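Local coordinates for protein viral CASP8 and FADD-like apoptosis regulator (Molluscum contagiosum virus subtype 1, PDB 2BBR) that inhibits death-receptor-induced apoptosis by interfering with caspase-8 recruitment and activation at the death-inducing signalling complex, and suppresses host NF-kappa-B activation, at residues L10-H15 with S75-S80; E62-Y65 with D71-K74; V101-E106 with S134-L139; S109-A114 with L164-L169. All blocks are in the same frame, centred on the assembly; numbering follows the deposited sequence.

Contact 1: L10-H15 with S75-S80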
loop_
_atom_site.group_PDB
_atom_site.type_symbol
_atom_site.label_atom_id
_atom_site.label_comp_id
_atom_site.label_asym_id
_atom_site.label_seq_id
_atom_site.Cartn_x
_atom_site.Cartn_y
_atom_site.Cartn_z
ATOM N N LEU A 10 13.889 0.807 -16.997
ATOM C CA LEU A 10 12.537 1.352 -17.071
ATOM C C LEU A 10 11.716 0.736 -18.200
ATOM O O LEU A 10 10.558 0.374 -17.998
ATOM C CB LEU A 10 12.572 2.876 -17.232
ATOM C CG LEU A 10 12.800 3.701 -15.963
ATOM C CD1 LEU A 10 14.160 3.379 -15.366
ATOM C CD2 LEU A 10 12.699 5.181 -16.296
ATOM N N PRO A 11 12.296 0.614 -19.408
ATOM C CA PRO A 11 11.541 0.025 -20.518
ATOM C C PRO A 11 10.932 -1.316 -20.116
ATOM O O PRO A 11 9.773 -1.606 -20.414
ATOM C CB PRO A 11 12.597 -0.119 -21.609
ATOM C CG PRO A 11 13.478 1.066 -21.361
ATOM C CD PRO A 11 13.635 1.039 -19.855
ATOM N N PHE A 12 11.732 -2.127 -19.434
ATOM C CA PHE A 12 11.302 -3.435 -18.958
ATOM C C PHE A 12 10.101 -3.253 -18.029
ATOM O O PHE A 12 9.173 -4.065 -18.018
ATOM C CB PHE A 12 12.462 -4.098 -18.210
ATOM C CG PHE A 12 12.089 -5.358 -17.486
ATOM C CD1 PHE A 12 11.800 -6.525 -18.184
ATOM C CD2 PHE A 12 12.049 -5.380 -16.095
ATOM C CE1 PHE A 12 11.480 -7.699 -17.505
ATOM C CE2 PHE A 12 11.729 -6.548 -15.407
ATOM C CZ PHE A 12 11.445 -7.709 -16.115
ATOM N N LEU A 13 10.122 -2.162 -17.270
ATOM C CA LEU A 13 9.062 -1.841 -16.319
ATOM C C LEU A 13 7.783 -1.332 -16.982
ATOM O O LEU A 13 6.690 -1.803 -16.662
ATOM C CB LEU A 13 9.573 -0.805 -15.319
ATOM C CG LEU A 13 10.929 -1.160 -14.704
ATOM C CD1 LEU A 13 11.375 -0.048 -13.785
ATOM C CD2 LEU A 13 10.831 -2.476 -13.950
ATOM N N ARG A 14 7.909 -0.368 -17.889
ATOM C CA ARG A 14 6.734 0.167 -18.573
ATOM C C ARG A 14 5.982 -0.956 -19.275
ATOM O O ARG A 14 4.754 -0.935 -19.370
ATOM C CB ARG A 14 7.131 1.238 -19.595
ATOM C CG ARG A 14 7.356 2.622 -19.000
ATOM C CD ARG A 14 8.662 2.703 -18.230
ATOM N NE ARG A 14 9.821 2.655 -19.116
ATOM C CZ ARG A 14 10.107 3.580 -20.028
ATOM N NH1 ARG A 14 9.317 4.635 -20.180
ATOM N NH2 ARG A 14 11.186 3.450 -20.790
ATOM N N HIS A 15 6.726 -1.940 -19.762
ATOM C CA HIS A 15 6.126 -3.075 -20.442
ATOM C C HIS A 15 5.367 -3.916 -19.415
ATOM O O HIS A 15 4.274 -4.416 -19.679
ATOM C CB HIS A 15 7.223 -3.895 -21.126
ATOM C CG HIS A 15 6.715 -5.095 -21.855
ATOM N ND1 HIS A 15 6.704 -6.354 -21.298
ATOM C CD2 HIS A 15 6.200 -5.230 -23.101
ATOM C CE1 HIS A 15 6.209 -7.214 -22.168
ATOM N NE2 HIS A 15 5.895 -6.557 -23.271
ATOM N N SER A 75 6.920 -14.955 -14.633
ATOM C CA SER A 75 7.325 -14.583 -15.985
ATOM C C SER A 75 8.387 -13.498 -16.099
ATOM O O SER A 75 9.213 -13.537 -17.011
ATOM C CB SER A 75 6.104 -14.174 -16.813
ATOM O OG SER A 75 5.556 -12.948 -16.362
ATOM N N ARG A 76 8.379 -12.540 -15.179
ATOM C CA ARG A 76 9.342 -11.450 -15.236
ATOM C C ARG A 76 10.572 -11.620 -14.359
ATOM O O ARG A 76 11.641 -11.104 -14.689
ATOM C CB ARG A 76 8.656 -10.132 -14.879
ATOM C CG ARG A 76 7.533 -9.739 -15.826
ATOM C CD ARG A 76 8.043 -9.614 -17.249
ATOM N NE ARG A 76 7.117 -8.882 -18.108
ATOM C CZ ARG A 76 5.895 -9.296 -18.427
ATOM N NH1 ARG A 76 5.435 -10.446 -17.960
ATOM N NH2 ARG A 76 5.132 -8.554 -19.221
ATOM N N PHE A 77 10.437 -12.341 -13.250
ATOM C CA PHE A 77 11.572 -12.514 -12.355
ATOM C C PHE A 77 11.939 -13.960 -12.038
ATOM O O PHE A 77 12.907 -14.209 -11.318
ATOM C CB PHE A 77 11.321 -11.734 -11.060
ATOM C CG PHE A 77 11.120 -10.258 -11.280
ATOM C CD1 PHE A 77 9.857 -9.686 -11.189
ATOM C CD2 PHE A 77 12.198 -9.444 -11.605
ATOM C CE1 PHE A 77 9.673 -8.322 -11.420
ATOM C CE2 PHE A 77 12.025 -8.082 -11.838
ATOM C CZ PHE A 77 10.761 -7.519 -11.745
ATOM N N GLY A 78 11.179 -14.907 -12.585
ATOM C CA GLY A 78 11.452 -16.314 -12.344
ATOM C C GLY A 78 11.342 -16.699 -10.882
ATOM O O GLY A 78 12.004 -17.634 -10.423
ATOM N N LEU A 79 10.493 -15.992 -10.147
ATOM C CA LEU A 79 10.321 -16.255 -8.728
ATOM C C LEU A 79 8.987 -16.876 -8.370
ATOM O O LEU A 79 7.937 -16.466 -8.865
ATOM C CB LEU A 79 10.469 -14.958 -7.930
ATOM C CG LEU A 79 11.830 -14.266 -7.928
ATOM C CD1 LEU A 79 11.726 -12.930 -7.210
ATOM C CD2 LEU A 79 12.858 -15.158 -7.259
ATOM N N SER A 80 9.041 -17.875 -7.497
ATOM C CA SER A 80 7.842 -18.516 -6.992
ATOM C C SER A 80 7.380 -17.621 -5.840
ATOM O O SER A 80 8.077 -16.679 -5.457
ATOM C CB SER A 80 8.175 -19.894 -6.432
ATOM O OG SER A 80 9.027 -19.770 -5.303
HETATM O O HOH W 1 8.464 -6.780 -19.079
#
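Phe-12, on helix 10-17, reaches the end of helix 70-77 with the rim of its ring. CG lies opposite the backbone N (chi1 171°), which carries the ring across to helix 70-77. Arg-76 O lies at the edge of the ring, near its plane, 3.7 Å from Phe-12 CZ, while Phe-12 CE1 rests on the methylene Arg-76 CD at 3.9 Å. The edge of Phe-12 is also turned toward the face of Phe-77 in an offset edge-to-face pair, with ring centroids 5.8 Å apart and planes at 83°. Phe-77 itself packs on Leu-57, Leu-60 and Leu-64 of helix 57-66, so Phe-12 extends that apolar surface outward. One turn later His-15 sends its imidazole across the end of Arg-76, whose chain bends at chi2. A single water ties the polar part together: it donates to Phe-12 O, lies 2.9 Å from His-15 ND1 and accepts from Arg-76 NE at 2.7 Å. A phenylalanine suits the place because its rim can serve a carbonyl and a ring at once; an arginine, because its methylenes pack while its NE binds the water. The contact thus joins an aromatic pair and methylene packing to a water bridge, at the surface of the first death effector domain.

Contact 2: E62-Y65 with D71-K74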
loop_
_atom_site.group_PDB
_atom_site.type_symbol
_atom_site.label_atom_id
_atom_site.label_comp_id
_atom_site.label_asym_id
_atom_site.label_seq_id
_atom_site.Cartn_x
_atom_site.Cartn_y
_atom_site.Cartn_z
ATOM N N GLU A 62 8.276 -6.941 -4.412
ATOM C CA GLU A 62 7.332 -6.704 -3.321
ATOM C C GLU A 62 6.019 -6.155 -3.862
ATOM O O GLU A 62 4.941 -6.558 -3.423
ATOM C CB GLU A 62 7.903 -5.722 -2.301
ATOM C CG GLU A 62 8.997 -6.298 -1.439
ATOM C CD GLU A 62 9.187 -5.504 -0.165
ATOM O OE1 GLU A 62 10.068 -4.618 -0.134
ATOM O OE2 GLU A 62 8.438 -5.761 0.797
ATOM N N MET A 63 6.103 -5.221 -4.804
ATOM C CA MET A 63 4.894 -4.660 -5.389
ATOM C C MET A 63 4.036 -5.754 -6.004
ATOM O O MET A 63 2.834 -5.820 -5.757
ATOM C CB MET A 63 5.238 -3.636 -6.465
ATOM C CG MET A 63 5.848 -2.361 -5.934
ATOM S SD MET A 63 6.258 -1.244 -7.272
ATOM C CE MET A 63 7.098 0.056 -6.373
ATOM N N LEU A 64 4.654 -6.611 -6.809
ATOM C CA LEU A 64 3.902 -7.687 -7.451
ATOM C C LEU A 64 3.330 -8.664 -6.427
ATOM O O LEU A 64 2.216 -9.161 -6.590
ATOM C CB LEU A 64 4.784 -8.424 -8.464
ATOM C CG LEU A 64 5.230 -7.584 -9.668
ATOM C CD1 LEU A 64 6.170 -8.400 -10.543
ATOM C CD2 LEU A 64 4.011 -7.126 -10.460
ATOM N N TYR A 65 4.089 -8.942 -5.373
ATOM C CA TYR A 65 3.610 -9.849 -4.339
ATOM C C TYR A 65 2.372 -9.270 -3.655
ATOM O O TYR A 65 1.368 -9.960 -3.472
ATOM C CB TYR A 65 4.696 -10.085 -3.294
ATOM C CG TYR A 65 4.279 -11.068 -2.226
ATOM C CD1 TYR A 65 4.461 -12.437 -2.404
ATOM C CD2 TYR A 65 3.659 -10.633 -1.052
ATOM C CE1 TYR A 65 4.035 -13.351 -1.443
ATOM C CE2 TYR A 65 3.229 -11.541 -0.087
ATOM C CZ TYR A 65 3.422 -12.898 -0.292
ATOM O OH TYR A 65 2.991 -13.802 0.654
ATOM N N ASP A 71 1.799 -14.572 -11.257
ATOM C CA ASP A 71 2.040 -14.861 -12.667
ATOM C C ASP A 71 3.186 -13.981 -13.170
ATOM O O ASP A 71 4.094 -14.452 -13.854
ATOM C CB ASP A 71 0.763 -14.632 -13.502
ATOM C CG ASP A 71 0.208 -13.219 -13.378
ATOM O OD1 ASP A 71 0.231 -12.641 -12.271
ATOM O OD2 ASP A 71 -0.284 -12.690 -14.399
ATOM N N LEU A 72 3.156 -12.706 -12.796
ATOM C CA LEU A 72 4.195 -11.770 -13.215
ATOM C C LEU A 72 5.518 -12.015 -12.485
ATOM O O LEU A 72 6.593 -11.793 -13.044
ATOM C CB LEU A 72 3.718 -10.329 -13.010
ATOM C CG LEU A 72 2.466 -9.973 -13.827
ATOM C CD1 LEU A 72 2.067 -8.530 -13.555
ATOM C CD2 LEU A 72 2.731 -10.182 -15.315
ATOM N N LEU A 73 5.446 -12.469 -11.236
ATOM C CA LEU A 73 6.665 -12.773 -10.495
ATOM C C LEU A 73 7.399 -13.894 -11.226
ATOM O O LEU A 73 8.623 -13.873 -11.355
ATOM C CB LEU A 73 6.337 -13.200 -9.062
ATOM C CG LEU A 73 6.004 -12.040 -8.116
ATOM C CD1 LEU A 73 5.376 -12.568 -6.840
ATOM C CD2 LEU A 73 7.265 -11.246 -7.808
ATOM N N LYS A 74 6.645 -14.877 -11.711
ATOM C CA LYS A 74 7.248 -15.985 -12.446
ATOM C C LYS A 74 7.774 -15.574 -13.822
ATOM O O LYS A 74 8.941 -15.800 -14.140
ATOM C CB LYS A 74 6.247 -17.135 -12.628
ATOM C CG LYS A 74 5.998 -17.977 -11.384
ATOM C CD LYS A 74 5.044 -19.131 -11.678
ATOM C CE LYS A 74 3.643 -18.629 -11.989
ATOM N NZ LYS A 74 2.739 -19.722 -12.438
#
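Leu-64 and Leu-73 lie alongside each other, pointing opposite ways, and their overlap forms the dense half of this contact between helices 57-66 and 70-77. Leu-64 CB lies 3.8 Å from Leu-73 CD2. With CG set beside its own backbone N (chi1 -65°), Leu-64 turns both methyls toward Leu-72, to which it is set roughly perpendicular: CD2 meets Leu-72 CD1 at 3.9 Å and CD1 rests near Leu-72 CB at 4.0 Å. Leucine suits these three buried places, since its forked end can touch two neighbours and brings no polar atom that would need a partner. Packing thins toward Tyr-65. There Leu-73 CD1 approaches the backbone, 4.1 Å from Tyr-65 CA, while the phenol turns off toward Glu-85, the hydrogen-bond partner of its hydroxyl. Asp-71 and Lys-74, both exposed, make no contact across the helices; Asp-71 forms a salt bridge with Arg-69 instead. The two are consecutive helices of the first death effector domain; Phe-77 continues the packing on Leu-64, and helix 81-85 lies against Tyr-65 and Leu-73 through Ala-84.

Contact 3: V101-E106 with S134-L139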
loop_
_atom_site.group_PDB
_atom_site.type_symbol
_atom_site.label_atom_id
_atom_site.label_comp_id
_atom_site.label_asym_id
_atom_site.label_seq_id
_atom_site.Cartn_x
_atom_site.Cartn_y
_atom_site.Cartn_z
ATOM N N VAL A 101 -2.904 -1.868 1.777
ATOM C CA VAL A 101 -3.344 -2.441 0.509
ATOM C C VAL A 101 -3.966 -3.811 0.754
ATOM O O VAL A 101 -5.047 -4.115 0.241
ATOM C CB VAL A 101 -2.175 -2.601 -0.488
ATOM C CG1 VAL A 101 -2.621 -3.440 -1.681
ATOM C CG2 VAL A 101 -1.702 -1.229 -0.960
ATOM N N CYS A 102 -3.291 -4.636 1.544
ATOM C CA CYS A 102 -3.793 -5.973 1.813
ATOM C C CYS A 102 -5.127 -5.982 2.545
ATOM O O CYS A 102 -6.004 -6.784 2.221
ATOM C CB CYS A 102 -2.743 -6.773 2.576
ATOM S SG CYS A 102 -1.300 -7.136 1.544
ATOM N N VAL A 103 -5.291 -5.100 3.524
ATOM C CA VAL A 103 -6.549 -5.025 4.253
ATOM C C VAL A 103 -7.658 -4.607 3.290
ATOM O O VAL A 103 -8.767 -5.148 3.334
ATOM C CB VAL A 103 -6.446 -4.021 5.423
ATOM C CG1 VAL A 103 -7.824 -3.727 6.000
ATOM C CG2 VAL A 103 -5.544 -4.592 6.498
ATOM N N GLY A 104 -7.352 -3.664 2.405
ATOM C CA GLY A 104 -8.347 -3.219 1.448
ATOM C C GLY A 104 -8.846 -4.349 0.566
ATOM O O GLY A 104 -10.009 -4.361 0.166
ATOM N N GLU A 105 -7.971 -5.299 0.252
ATOM C CA GLU A 105 -8.358 -6.422 -0.594
ATOM C C GLU A 105 -9.154 -7.489 0.159
ATOM O O GLU A 105 -9.679 -8.420 -0.454
ATOM C CB GLU A 105 -7.118 -7.051 -1.237
ATOM C CG GLU A 105 -6.374 -6.116 -2.182
ATOM C CD GLU A 105 -7.270 -5.547 -3.267
ATOM O OE1 GLU A 105 -7.492 -4.318 -3.275
ATOM O OE2 GLU A 105 -7.755 -6.332 -4.111
ATOM N N GLU A 106 -9.246 -7.358 1.481
ATOM C CA GLU A 106 -9.994 -8.310 2.305
ATOM C C GLU A 106 -11.383 -7.777 2.633
ATOM O O GLU A 106 -12.150 -8.405 3.368
ATOM C CB GLU A 106 -9.249 -8.590 3.611
ATOM C CG GLU A 106 -7.921 -9.301 3.429
ATOM C CD GLU A 106 -8.074 -10.698 2.853
ATOM O OE1 GLU A 106 -7.041 -11.311 2.510
ATOM O OE2 GLU A 106 -9.221 -11.187 2.747
ATOM N N SER A 134 -14.919 5.472 -4.208
ATOM C CA SER A 134 -13.644 5.502 -3.493
ATOM C C SER A 134 -13.166 4.136 -3.016
ATOM O O SER A 134 -13.897 3.409 -2.347
ATOM C CB SER A 134 -13.731 6.439 -2.285
ATOM O OG SER A 134 -13.951 7.780 -2.681
ATOM N N ARG A 135 -11.924 3.804 -3.358
ATOM C CA ARG A 135 -11.312 2.539 -2.958
ATOM C C ARG A 135 -10.827 2.655 -1.511
ATOM O O ARG A 135 -10.733 3.758 -0.970
ATOM C CB ARG A 135 -10.101 2.228 -3.845
ATOM C CG ARG A 135 -10.362 2.201 -5.343
ATOM C CD ARG A 135 -9.089 1.793 -6.080
ATOM N NE ARG A 135 -9.297 1.584 -7.511
ATOM C CZ ARG A 135 -9.324 2.555 -8.419
ATOM N NH1 ARG A 135 -9.151 3.817 -8.057
ATOM N NH2 ARG A 135 -9.524 2.260 -9.696
ATOM N N PHE A 136 -10.505 1.524 -0.889
ATOM C CA PHE A 136 -10.003 1.553 0.481
ATOM C C PHE A 136 -8.729 2.399 0.576
ATOM O O PHE A 136 -8.573 3.179 1.519
ATOM C CB PHE A 136 -9.711 0.142 0.997
ATOM C CG PHE A 136 -9.239 0.109 2.428
ATOM C CD1 PHE A 136 -10.114 0.386 3.472
ATOM C CD2 PHE A 136 -7.912 -0.175 2.732
ATOM C CE1 PHE A 136 -9.672 0.382 4.794
ATOM C CE2 PHE A 136 -7.463 -0.183 4.048
ATOM C CZ PHE A 136 -8.340 0.097 5.082
ATOM N N VAL A 137 -7.819 2.264 -0.388
ATOM C CA VAL A 137 -6.592 3.055 -0.322
ATOM C C VAL A 137 -6.901 4.540 -0.408
ATOM O O VAL A 137 -6.181 5.363 0.154
ATOM C CB VAL A 137 -5.574 2.680 -1.434
ATOM C CG1 VAL A 137 -5.015 1.293 -1.172
ATOM C CG2 VAL A 137 -6.227 2.756 -2.805
ATOM N N GLU A 138 -7.973 4.891 -1.107
ATOM C CA GLU A 138 -8.349 6.291 -1.213
ATOM C C GLU A 138 -8.947 6.757 0.119
ATOM O O GLU A 138 -8.751 7.901 0.524
ATOM C CB GLU A 138 -9.300 6.481 -2.400
ATOM C CG GLU A 138 -8.541 6.363 -3.729
ATOM C CD GLU A 138 -9.419 6.106 -4.945
ATOM O OE1 GLU A 138 -8.889 6.174 -6.074
ATOM O OE2 GLU A 138 -10.620 5.823 -4.783
ATOM N N LEU A 139 -9.647 5.865 0.813
ATOM C CA LEU A 139 -10.199 6.185 2.127
ATOM C C LEU A 139 -9.024 6.419 3.088
ATOM O O LEU A 139 -9.035 7.366 3.878
ATOM C CB LEU A 139 -11.065 5.031 2.642
ATOM C CG LEU A 139 -11.500 5.094 4.110
ATOM C CD1 LEU A 139 -12.296 6.364 4.367
ATOM C CD2 LEU A 139 -12.328 3.861 4.452
#
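Phe-136 meets Gly-104 where helix 136-145 begins beside the end of helix 95-104, and this van der Waals contact is the tightest of the group. With its CG opposite the backbone N (chi1 -178°), the ring is carried toward the glycine and CD2 comes within 3.3 Å of Gly-104 CA. The backbones are correspondingly close, 5.1 Å between Gly-104 CA and Phe-136 CA. Glycine suits the place because a beta carbon there would run into the ring. Apolar side chains continue the packing. Val-103 CG1 lies obliquely off the Phe-136 ring, 4.0 Å from CZ, and Val-101 CG2 meets Val-137 CG1 at 4.2 Å; compact, branched valines fit between helices this near each other. Leu-112 and Leu-115 of helix 109-122 also pack on Phe-136, and Phe-30 of helix 22-31, from the first death effector domain, touches both Val-101 and Val-137. The polar bonds run within segment 134-139 or to residues outside the pair. The backbone N of Arg-135, the N-cap residue, donates to Glu-138 OE2 at 2.8 Å and 170°, from above the carboxylate plane, while Arg-135 NH1 makes a salt bridge, weakly hydrogen-bonded, to Glu-138 OE1 at 3.1 Å. Arg-135 NE and Glu-105 OE1 both hydrogen-bond to His-23. Across the helices the chemistry is thus purely apolar, whereas the charged groups probably help to hold the first turn of helix 136-145.

Contact 4: S109-A114 with L164-L169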
loop_
_atom_site.group_PDB
_atom_site.type_symbol
_atom_site.label_atom_id
_atom_site.label_comp_id
_atom_site.label_asym_id
_atom_site.label_seq_id
_atom_site.Cartn_x
_atom_site.Cartn_y
_atom_site.Cartn_z
ATOM N N SER A 109 -17.376 -4.651 -1.105
ATOM C CA SER A 109 -17.940 -3.327 -1.346
ATOM C C SER A 109 -18.868 -2.807 -0.257
ATOM O O SER A 109 -18.887 -1.609 0.016
ATOM C CB SER A 109 -18.668 -3.303 -2.691
ATOM O OG SER A 109 -17.772 -3.571 -3.754
ATOM N N SER A 110 -19.644 -3.693 0.357
ATOM C CA SER A 110 -20.560 -3.282 1.418
ATOM C C SER A 110 -19.780 -2.834 2.649
ATOM O O SER A 110 -20.129 -1.845 3.292
ATOM C CB SER A 110 -21.492 -4.434 1.794
ATOM O OG SER A 110 -22.393 -4.040 2.813
ATOM N N GLU A 111 -18.729 -3.579 2.978
ATOM C CA GLU A 111 -17.885 -3.243 4.121
ATOM C C GLU A 111 -17.185 -1.911 3.859
ATOM O O GLU A 111 -17.113 -1.053 4.734
ATOM C CB GLU A 111 -16.842 -4.342 4.355
ATOM C CG GLU A 111 -17.439 -5.674 4.782
ATOM C CD GLU A 111 -16.403 -6.777 4.911
ATOM O OE1 GLU A 111 -15.669 -7.022 3.930
ATOM O OE2 GLU A 111 -16.334 -7.406 5.987
ATOM N N LEU A 112 -16.680 -1.741 2.641
ATOM C CA LEU A 112 -15.995 -0.507 2.285
ATOM C C LEU A 112 -16.951 0.679 2.382
ATOM O O LEU A 112 -16.582 1.746 2.871
ATOM C CB LEU A 112 -15.412 -0.613 0.875
ATOM C CG LEU A 112 -14.713 0.630 0.316
ATOM C CD1 LEU A 112 -13.578 1.064 1.236
ATOM C CD2 LEU A 112 -14.185 0.320 -1.073
ATOM N N ARG A 113 -18.185 0.492 1.918
ATOM C CA ARG A 113 -19.178 1.555 1.989
ATOM C C ARG A 113 -19.429 1.936 3.449
ATOM O O ARG A 113 -19.495 3.112 3.790
ATOM C CB ARG A 113 -20.490 1.104 1.344
ATOM C CG ARG A 113 -21.639 2.089 1.512
ATOM C CD ARG A 113 -22.965 1.402 1.240
ATOM N NE ARG A 113 -23.059 0.150 1.988
ATOM C CZ ARG A 113 -23.008 0.063 3.314
ATOM N NH1 ARG A 113 -22.871 1.155 4.053
ATOM N NH2 ARG A 113 -23.071 -1.124 3.902
ATOM N N ALA A 114 -19.565 0.931 4.312
ATOM C CA ALA A 114 -19.804 1.187 5.727
ATOM C C ALA A 114 -18.648 1.983 6.324
ATOM O O ALA A 114 -18.857 2.915 7.094
ATOM C CB ALA A 114 -19.980 -0.128 6.480
ATOM N N LEU A 164 -17.243 -2.484 12.473
ATOM C CA LEU A 164 -17.728 -3.286 11.355
ATOM C C LEU A 164 -17.789 -4.763 11.746
ATOM O O LEU A 164 -18.343 -5.591 11.017
ATOM C CB LEU A 164 -16.783 -3.107 10.161
ATOM C CG LEU A 164 -17.104 -3.823 8.851
ATOM C CD1 LEU A 164 -18.411 -3.291 8.283
ATOM C CD2 LEU A 164 -15.960 -3.609 7.863
ATOM N N ARG A 165 -17.214 -5.070 12.906
ATOM C CA ARG A 165 -17.136 -6.421 13.451
ATOM C C ARG A 165 -16.065 -7.273 12.779
ATOM O O ARG A 165 -16.040 -8.492 12.940
ATOM C CB ARG A 165 -18.500 -7.122 13.406
ATOM C CG ARG A 165 -19.473 -6.562 14.435
ATOM C CD ARG A 165 -20.698 -7.443 14.621
ATOM N NE ARG A 165 -21.895 -6.863 14.016
ATOM C CZ ARG A 165 -22.073 -6.699 12.710
ATOM N NH1 ARG A 165 -21.131 -7.070 11.853
ATOM N NH2 ARG A 165 -23.196 -6.160 12.258
ATOM N N ARG A 166 -15.176 -6.624 12.029
ATOM C CA ARG A 166 -14.072 -7.330 11.393
ATOM C C ARG A 166 -12.904 -7.258 12.373
ATOM O O ARG A 166 -11.904 -6.564 12.149
ATOM C CB ARG A 166 -13.691 -6.689 10.052
ATOM C CG ARG A 166 -14.669 -6.994 8.918
ATOM C CD ARG A 166 -14.811 -8.497 8.698
ATOM N NE ARG A 166 -13.558 -9.135 8.304
ATOM C CZ ARG A 166 -13.120 -9.224 7.053
ATOM N NH1 ARG A 166 -13.837 -8.715 6.059
ATOM N NH2 ARG A 166 -11.964 -9.824 6.795
ATOM N N LEU A 167 -13.056 -7.978 13.480
ATOM C CA LEU A 167 -12.043 -8.006 14.522
ATOM C C LEU A 167 -10.716 -8.568 14.025
ATOM O O LEU A 167 -9.665 -8.281 14.600
ATOM C CB LEU A 167 -12.552 -8.808 15.727
ATOM C CG LEU A 167 -13.566 -8.090 16.626
ATOM C CD1 LEU A 167 -14.763 -7.618 15.819
ATOM C CD2 LEU A 167 -14.007 -9.028 17.734
ATOM N N ASP A 168 -10.759 -9.359 12.961
ATOM C CA ASP A 168 -9.546 -9.929 12.393
ATOM C C ASP A 168 -8.695 -8.823 11.767
ATOM O O ASP A 168 -7.479 -8.771 11.972
ATOM C CB ASP A 168 -9.899 -10.997 11.347
ATOM C CG ASP A 168 -10.767 -10.460 10.217
ATOM O OD1 ASP A 168 -11.751 -9.741 10.498
ATOM O OD2 ASP A 168 -10.466 -10.778 9.047
ATOM N N LEU A 169 -9.337 -7.934 11.015
ATOM C CA LEU A 169 -8.630 -6.831 10.373
ATOM C C LEU A 169 -8.220 -5.806 11.426
ATOM O O LEU A 169 -7.137 -5.228 11.353
ATOM C CB LEU A 169 -9.516 -6.193 9.301
ATOM C CG LEU A 169 -9.946 -7.151 8.186
ATOM C CD1 LEU A 169 -10.846 -6.420 7.203
ATOM C CD2 LEU A 169 -8.729 -7.721 7.478
#
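Two bends in Arg-166, at chi2 (-58°) and chi3 (-62°), fold its guanidinium back toward Glu-111, whose chain reaches out nearly straight beyond CG (chi2 176°). Arg-166 NH1 donates to Glu-111 OE2 over 2.8 Å, a salt bridge that lies in the guanidinium plane and meets the carboxylate on its syn side. Another edge of the guanidinium holds Asp-168 side-on: NE bonds to Asp-168 OD1 and NH2 to Asp-168 OD2, each at 2.9 Å and each on a syn lone pair. Arginine suits this place because its flat group can serve two acids at once, and the NH1 also bonds to Glu-106 O. Leu-169 CD1 lies over one face of the guanidinium, 3.5 Å above its plane. Beside the charges, Leu-164 spreads its methyls on helix 109-122, CD2 at 3.7 Å from Glu-111 CB and CD1 at 4.0 Å from Ala-114 CB; alanine is small enough to let the leucine settle there. Arg-165, with positive phi, closes helix 155-163 in a Schellman motif. With several bonds and a covered face, the guanidinium has little freedom to rotate, and its positive charge probably offsets part of the negative charge of the two acids.

Overall arrangement
Contacts 1 and 2 belong to the first death effector domain, contacts 3 and 4 to the second. Along the chain contact 2 is nested inside the loop closed by contact 1; they share helix 70-77, have centres 8 Å apart and touch through a probable hydrogen bond from Leu-79 N to Leu-73 O. Contacts 3 and 4 follow, their segments alternating along the chain; their centres lie 11 Å apart and they touch. Contacts 1 and 4 mark opposite sides of the chain, with centres 34 Å apart, while contacts 2 and 3 come within about 6 Å at their nearest atoms. The protein is thus a tandem of two all-helical domains, which also meet directly where helix 22-31 packs on contact 3.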